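Metalloregulator ScaR (Streptococcus gordonii, PDB 3HRS) acts as a manganese-activated transcriptional repressor of the DtxR/MntR family, a homodimer that probably binds DNA when loaded with metal. Local coordinates at residues E5-C10 and E39-L44; K9-L14 and A56-T61. All coordinates share one frame; numbering follows the deposited sequence.

Contact 1: E5-C10 and E39-L44; sequences EDYLKC and EMMKKL. With SO4 (sulfate ion), chain E.
Tyr7 of helix 4-13 presents one face of its ring to Met40 of helix 34-46, and the CG methylene of Met40 lies over that face, close above the ring centre, with SD off to one side. This CG is 3.3 Å from the centroid of the Tyr7 ring and only 12° from the ring normal, a CH-pi contact. Because Met40 has CG anti to its backbone N (chi1 -177°) and the chain bends beyond CG, its SD stays close to the same ring, 4.3 Å from the Tyr7 centroid and approaching obliquely, which adds a Met-aromatic contact.

Two more residues of helix 34-46 complete the surface on which the tyrosine rests. The methyl CE of Met41 reaches CD2 of Tyr7 at 3.9 Å, obliquely to the ring, while Leu44, one turn on from Met40, sets its CD2 3.9 Å from CB of Tyr7 at the root of the side chain. No hydrogen bond joins the segments, and all four touching residues are buried. The axes of the two short segments pass 11.0 Å apart at 88°, with the Tyr7 ring and the Met40, Met41 and Leu44 side chains between them. Ile26 and Met30 of helix 23-30 also touch Tyr7.

At the margin, the extended side chain of Lys43 makes a weak hydrogen bond from NZ to sulfate O2, 3.4 Å away; the backbone N of Lys4 is hydrogen-bonded to the same sulfate, probably from the crystallisation liquor. A first helix, here 4-13, packed against a helix-turn-helix pair, here probably 23-30 and 34-46, is the arrangement of the winged-helix DNA-binding domain.

Contact 2: K9-L14 and A56-T61; sequences KCLYEL and AGYLLT
With CG anti to the carbonyl carbon (chi1 -68°), Leu11 of helix 4-13 brings CD2 against the ring of Tyr58 on strand 57-60, whereas Tyr12, one residue later, has CG anti to the backbone N (chi1 172°) and carries its ring to Leu60. The two pairs are thus separate points of apolar contact. At the first, CD2 of Leu11 lies 4.3 Å from CD1 of Tyr58, approaching the ring obliquely. At the second, CD2 of Leu60 sits at the edge of the Tyr12 ring, near its plane, and 4.4 Å from Tyr12 CD2.

Spacing on the strand explains the pattern. Tyr58 and Leu60 are two residues apart and point to the same side, toward the helix, and they meet the consecutive helix residues Leu11 and Tyr12, whose CA atoms are 8.2 Å from the CA of Tyr58 and 7.8 Å from the CA of Leu60 respectively. In winged-helix terms, strand 57-60 is the second strand of the wing, paired antiparallel with strand 50-53, and this contact seats it on the first helix of the domain. Of the four residues Leu11 is the buried one, and it also touches Ile26 of helix 23-30 and Leu50 of the other wing strand; Tyr12 and Leu60 lean on Val68 and Leu65 of helix 62-84.

No hydrogen bond crosses between the segments. The polar end of Tyr58 is instead engaged by a weak hydrogen bond between its OH and Asn23 OD1, and Thr61, directly beyond the strand, N-caps helix 62-84 through OG1, which binds Gly64 N.

Contact 1 and contact 2 occupy successive turns of helix 4-13, sharing Lys9 and Cys10, and their centres are 9 Å apart. Their side chains touch directly: Leu11 CD1 of contact 2 is 3.9 Å from Met41 CE and 4.1 Å from Leu44 CD2 of contact 1, and Leu8 CD2 packs 3.8 Å from Leu60 CD2. Met41 also lies beside the wing, its CG 3.5 Å from Tyr58 OH. One helix therefore meets the probable recognition helix 34-46 and the wing together, illustrating how one helix can pack against both the helix-turn-helix and the wing. Both contacts lie away from Glu79, Cys122, His124 and Asp159, seen to bind zinc in a structure of this protein but without it in this chain.

Contact 1: E5-C10 and E39-L44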
loop_
_atom_site.group_PDB
_atom_site.type_symbol
_atom_site.label_atom_id
_atom_site.label_comp_id
_atom_site.label_asym_id
_atom_site.label_seq_id
_atom_site.Cartn_x
_atom_site.Cartn_y
_atom_site.Cartn_z
ATOM N N GLU A 5 12.042 14.120 2.643
ATOM C CA GLU A 5 12.612 12.792 2.742
ATOM C C GLU A 5 13.442 12.492 1.496
ATOM O O GLU A 5 14.471 11.820 1.576
ATOM C CB GLU A 5 11.523 11.747 2.985
ATOM C CG GLU A 5 10.804 11.912 4.329
ATOM C CD GLU A 5 9.602 10.984 4.492
ATOM O OE1 GLU A 5 9.767 9.743 4.394
ATOM O OE2 GLU A 5 8.490 11.508 4.729
ATOM N N ASP A 6 13.019 13.024 0.351
ATOM C CA ASP A 6 13.726 12.784 -0.908
ATOM C C ASP A 6 15.010 13.573 -0.943
ATOM O O ASP A 6 15.956 13.214 -1.625
ATOM C CB ASP A 6 12.878 13.190 -2.105
ATOM C CG ASP A 6 11.623 12.383 -2.222
ATOM O OD1 ASP A 6 10.612 12.955 -2.677
ATOM O OD2 ASP A 6 11.646 11.186 -1.858
ATOM N N TYR A 7 15.034 14.671 -0.214
ATOM C CA TYR A 7 16.242 15.459 -0.138
ATOM C C TYR A 7 17.263 14.762 0.757
ATOM O O TYR A 7 18.427 14.635 0.391
ATOM C CB TYR A 7 15.921 16.855 0.389
ATOM C CG TYR A 7 15.505 17.845 -0.671
ATOM C CD1 TYR A 7 14.174 18.020 -1.000
ATOM C CD2 TYR A 7 16.447 18.621 -1.323
ATOM C CE1 TYR A 7 13.794 18.938 -1.966
ATOM C CE2 TYR A 7 16.081 19.535 -2.283
ATOM C CZ TYR A 7 14.755 19.692 -2.605
ATOM O OH TYR A 7 14.395 20.610 -3.567
ATOM N N LEU A 8 16.821 14.313 1.930
ATOM C CA LEU A 8 17.714 13.682 2.898
ATOM C C LEU A 8 18.333 12.449 2.298
ATOM O O LEU A 8 19.507 12.177 2.546
ATOM C CB LEU A 8 16.992 13.282 4.189
ATOM C CG LEU A 8 17.182 14.161 5.426
ATOM C CD1 LEU A 8 16.926 13.311 6.649
ATOM C CD2 LEU A 8 18.579 14.777 5.497
ATOM N N LYS A 9 17.552 11.689 1.524
ATOM C CA LYS A 9 18.111 10.511 0.870
ATOM C C LYS A 9 19.265 10.999 0.001
ATOM O O LYS A 9 20.411 10.581 0.180
ATOM C CB LYS A 9 17.070 9.790 0.025
ATOM C CG LYS A 9 17.276 8.288 -0.077
ATOM C CD LYS A 9 18.148 7.892 -1.265
ATOM C CE LYS A 9 17.314 7.674 -2.523
ATOM N NZ LYS A 9 16.612 6.348 -2.592
ATOM N N CYS A 10 18.952 11.909 -0.920
ATOM C CA CYS A 10 19.947 12.507 -1.797
ATOM C C CYS A 10 21.210 12.937 -1.029
ATOM O O CYS A 10 22.273 12.345 -1.169
ATOM C CB CYS A 10 19.328 13.689 -2.548
ATOM S SG CYS A 10 20.522 14.777 -3.362
ATOM N N GLU A 39 15.303 26.930 -0.029
ATOM C CA GLU A 39 14.124 26.842 0.818
ATOM C C GLU A 39 14.037 25.529 1.592
ATOM O O GLU A 39 13.551 25.497 2.721
ATOM C CB GLU A 39 12.853 27.068 -0.007
ATOM C CG GLU A 39 12.390 28.515 0.013
ATOM C CD GLU A 39 12.134 29.009 1.436
ATOM O OE1 GLU A 39 12.972 29.783 1.958
ATOM O OE2 GLU A 39 11.103 28.612 2.035
ATOM N N MET A 40 14.515 24.453 0.983
ATOM C CA MET A 40 14.434 23.130 1.589
ATOM C C MET A 40 15.493 22.981 2.678
ATOM O O MET A 40 15.198 22.561 3.790
ATOM C CB MET A 40 14.595 22.062 0.505
ATOM C CG MET A 40 14.471 20.631 0.974
ATOM S SD MET A 40 12.886 20.226 1.712
ATOM C CE MET A 40 13.397 20.121 3.405
ATOM N N MET A 41 16.729 23.336 2.356
ATOM C CA MET A 41 17.785 23.326 3.355
ATOM C C MET A 41 17.381 24.146 4.586
ATOM O O MET A 41 17.557 23.687 5.716
ATOM C CB MET A 41 19.101 23.838 2.762
ATOM C CG MET A 41 19.606 23.059 1.557
ATOM S SD MET A 41 19.894 21.316 1.912
ATOM C CE MET A 41 18.319 20.645 1.429
ATOM N N LYS A 42 16.841 25.348 4.381
ATOM C CA LYS A 42 16.363 26.153 5.506
ATOM C C LYS A 42 15.513 25.288 6.436
ATOM O O LYS A 42 15.744 25.261 7.660
ATOM C CB LYS A 42 15.549 27.371 5.042
ATOM C CG LYS A 42 16.319 28.703 5.019
ATOM C CD LYS A 42 15.367 29.907 5.206
ATOM C CE LYS A 42 16.113 31.186 5.646
ATOM N NZ LYS A 42 15.197 32.301 6.059
ATOM N N LYS A 43 14.550 24.578 5.841
ATOM C CA LYS A 43 13.628 23.708 6.575
ATOM C C LYS A 43 14.388 22.555 7.233
ATOM O O LYS A 43 14.217 22.290 8.440
ATOM C CB LYS A 43 12.539 23.166 5.637
ATOM C CG LYS A 43 11.518 22.231 6.301
ATOM C CD LYS A 43 10.428 21.801 5.315
ATOM C CE LYS A 43 9.376 20.887 5.966
ATOM N NZ LYS A 43 8.340 20.413 4.986
ATOM N N LEU A 44 15.220 21.882 6.428
ATOM C CA LEU A 44 16.108 20.818 6.903
ATOM C C LEU A 44 17.016 21.302 8.040
ATOM O O LEU A 44 17.170 20.608 9.046
ATOM C CB LEU A 44 16.931 20.234 5.747
ATOM C CG LEU A 44 16.519 18.865 5.191
ATOM C CD1 LEU A 44 15.137 18.421 5.640
ATOM C CD2 LEU A 44 16.625 18.797 3.679
HETATM S S SO4 E . 6.991 16.915 3.607
HETATM O O1 SO4 E . 6.777 15.640 2.923
HETATM O O2 SO4 E . 8.017 17.714 2.933
HETATM O O3 SO4 E . 5.741 17.671 3.607
HETATM O O4 SO4 E . 7.391 16.639 4.986
#

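Contact 2: K9-L14 and A56-T61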
loop_
_atom_site.group_PDB
_atom_site.type_symbol
_atom_site.label_atom_id
_atom_site.label_comp_id
_atom_site.label_asym_id
_atom_site.label_seq_id
_atom_site.Cartn_x
_atom_site.Cartn_y
_atom_site.Cartn_z
ATOM N N LYS A 9 17.552 11.689 1.524
ATOM C CA LYS A 9 18.111 10.511 0.870
ATOM C C LYS A 9 19.265 10.999 0.001
ATOM O O LYS A 9 20.411 10.581 0.180
ATOM C CB LYS A 9 17.070 9.790 0.025
ATOM C CG LYS A 9 17.276 8.288 -0.077
ATOM C CD LYS A 9 18.148 7.892 -1.265
ATOM C CE LYS A 9 17.314 7.674 -2.523
ATOM N NZ LYS A 9 16.612 6.348 -2.592
ATOM N N CYS A 10 18.952 11.909 -0.920
ATOM C CA CYS A 10 19.947 12.507 -1.797
ATOM C C CYS A 10 21.210 12.937 -1.029
ATOM O O CYS A 10 22.273 12.345 -1.169
ATOM C CB CYS A 10 19.328 13.689 -2.548
ATOM S SG CYS A 10 20.522 14.777 -3.362
ATOM N N LEU A 11 21.077 13.961 -0.208
ATOM C CA LEU A 11 22.174 14.435 0.614
ATOM C C LEU A 11 22.924 13.303 1.280
ATOM O O LEU A 11 24.134 13.378 1.479
ATOM C CB LEU A 11 21.622 15.352 1.700
ATOM C CG LEU A 11 21.106 16.630 1.074
ATOM C CD1 LEU A 11 20.081 17.259 1.977
ATOM C CD2 LEU A 11 22.290 17.535 0.852
ATOM N N TYR A 12 22.189 12.273 1.672
ATOM C CA TYR A 12 22.782 11.192 2.424
ATOM C C TYR A 12 23.762 10.463 1.538
ATOM O O TYR A 12 24.924 10.311 1.899
ATOM C CB TYR A 12 21.720 10.223 2.906
ATOM C CG TYR A 12 22.307 8.986 3.519
ATOM C CD1 TYR A 12 22.287 7.758 2.837
ATOM C CD2 TYR A 12 22.907 9.041 4.770
ATOM C CE1 TYR A 12 22.834 6.624 3.403
ATOM C CE2 TYR A 12 23.462 7.916 5.340
ATOM C CZ TYR A 12 23.424 6.709 4.661
ATOM O OH TYR A 12 23.989 5.605 5.259
ATOM N N GLU A 13 23.287 10.019 0.376
ATOM C CA GLU A 13 24.147 9.353 -0.590
ATOM C C GLU A 13 25.153 10.323 -1.198
ATOM O O GLU A 13 26.238 9.918 -1.620
ATOM C CB GLU A 13 23.339 8.625 -1.683
ATOM C CG GLU A 13 22.181 9.393 -2.290
ATOM C CD GLU A 13 21.159 8.463 -2.954
ATOM O OE1 GLU A 13 21.194 7.242 -2.664
ATOM O OE2 GLU A 13 20.325 8.945 -3.758
ATOM N N LEU A 14 24.801 11.602 -1.222
ATOM C CA LEU A 14 25.681 12.617 -1.793
ATOM C C LEU A 14 26.918 12.818 -0.931
ATOM O O LEU A 14 27.821 13.571 -1.288
ATOM C CB LEU A 14 24.944 13.942 -1.958
ATOM C CG LEU A 14 25.565 14.930 -2.933
ATOM C CD1 LEU A 14 26.248 14.170 -4.029
ATOM C CD2 LEU A 14 24.506 15.849 -3.508
ATOM N N ALA A 56 32.432 19.373 4.597
ATOM C CA ALA A 56 31.411 18.510 4.010
ATOM C C ALA A 56 30.173 19.246 3.473
ATOM O O ALA A 56 29.337 18.646 2.770
ATOM C CB ALA A 56 30.999 17.411 5.000
ATOM N N GLY A 57 30.042 20.526 3.812
ATOM C CA GLY A 57 28.883 21.278 3.367
ATOM C C GLY A 57 27.732 21.117 4.334
ATOM O O GLY A 57 27.320 22.086 4.989
ATOM N N TYR A 58 27.207 19.897 4.420
ATOM C CA TYR A 58 26.283 19.559 5.496
ATOM C C TYR A 58 26.673 18.237 6.125
ATOM O O TYR A 58 27.208 17.359 5.450
ATOM C CB TYR A 58 24.861 19.462 4.987
ATOM C CG TYR A 58 24.389 20.654 4.210
ATOM C CD1 TYR A 58 24.488 20.683 2.835
ATOM C CD2 TYR A 58 23.814 21.734 4.846
ATOM C CE1 TYR A 58 24.039 21.766 2.109
ATOM C CE2 TYR A 58 23.356 22.823 4.126
ATOM C CZ TYR A 58 23.472 22.833 2.759
ATOM O OH TYR A 58 23.018 23.911 2.036
ATOM N N LEU A 59 26.417 18.112 7.419
ATOM C CA LEU A 59 26.548 16.846 8.133
ATOM C C LEU A 59 25.180 16.506 8.660
ATOM O O LEU A 59 24.424 17.394 9.042
ATOM C CB LEU A 59 27.501 16.970 9.326
ATOM C CG LEU A 59 29.026 16.798 9.231
ATOM C CD1 LEU A 59 29.552 17.300 7.921
ATOM C CD2 LEU A 59 29.725 17.511 10.417
ATOM N N LEU A 60 24.855 15.227 8.707
ATOM C CA LEU A 60 23.570 14.835 9.268
ATOM C C LEU A 60 23.653 14.642 10.776
ATOM O O LEU A 60 24.670 14.174 11.328
ATOM C CB LEU A 60 23.018 13.584 8.598
ATOM C CG LEU A 60 22.340 13.901 7.268
ATOM C CD1 LEU A 60 23.399 14.324 6.279
ATOM C CD2 LEU A 60 21.579 12.707 6.739
ATOM N N THR A 61 22.564 15.015 11.434
ATOM C CA THR A 61 22.452 14.879 12.862
ATOM C C THR A 61 21.956 13.481 13.156
ATOM O O THR A 61 21.510 12.794 12.238
ATOM C CB THR A 61 21.433 15.889 13.406
ATOM O OG1 THR A 61 20.127 15.484 13.004
ATOM C CG2 THR A 61 21.720 17.267 12.831
#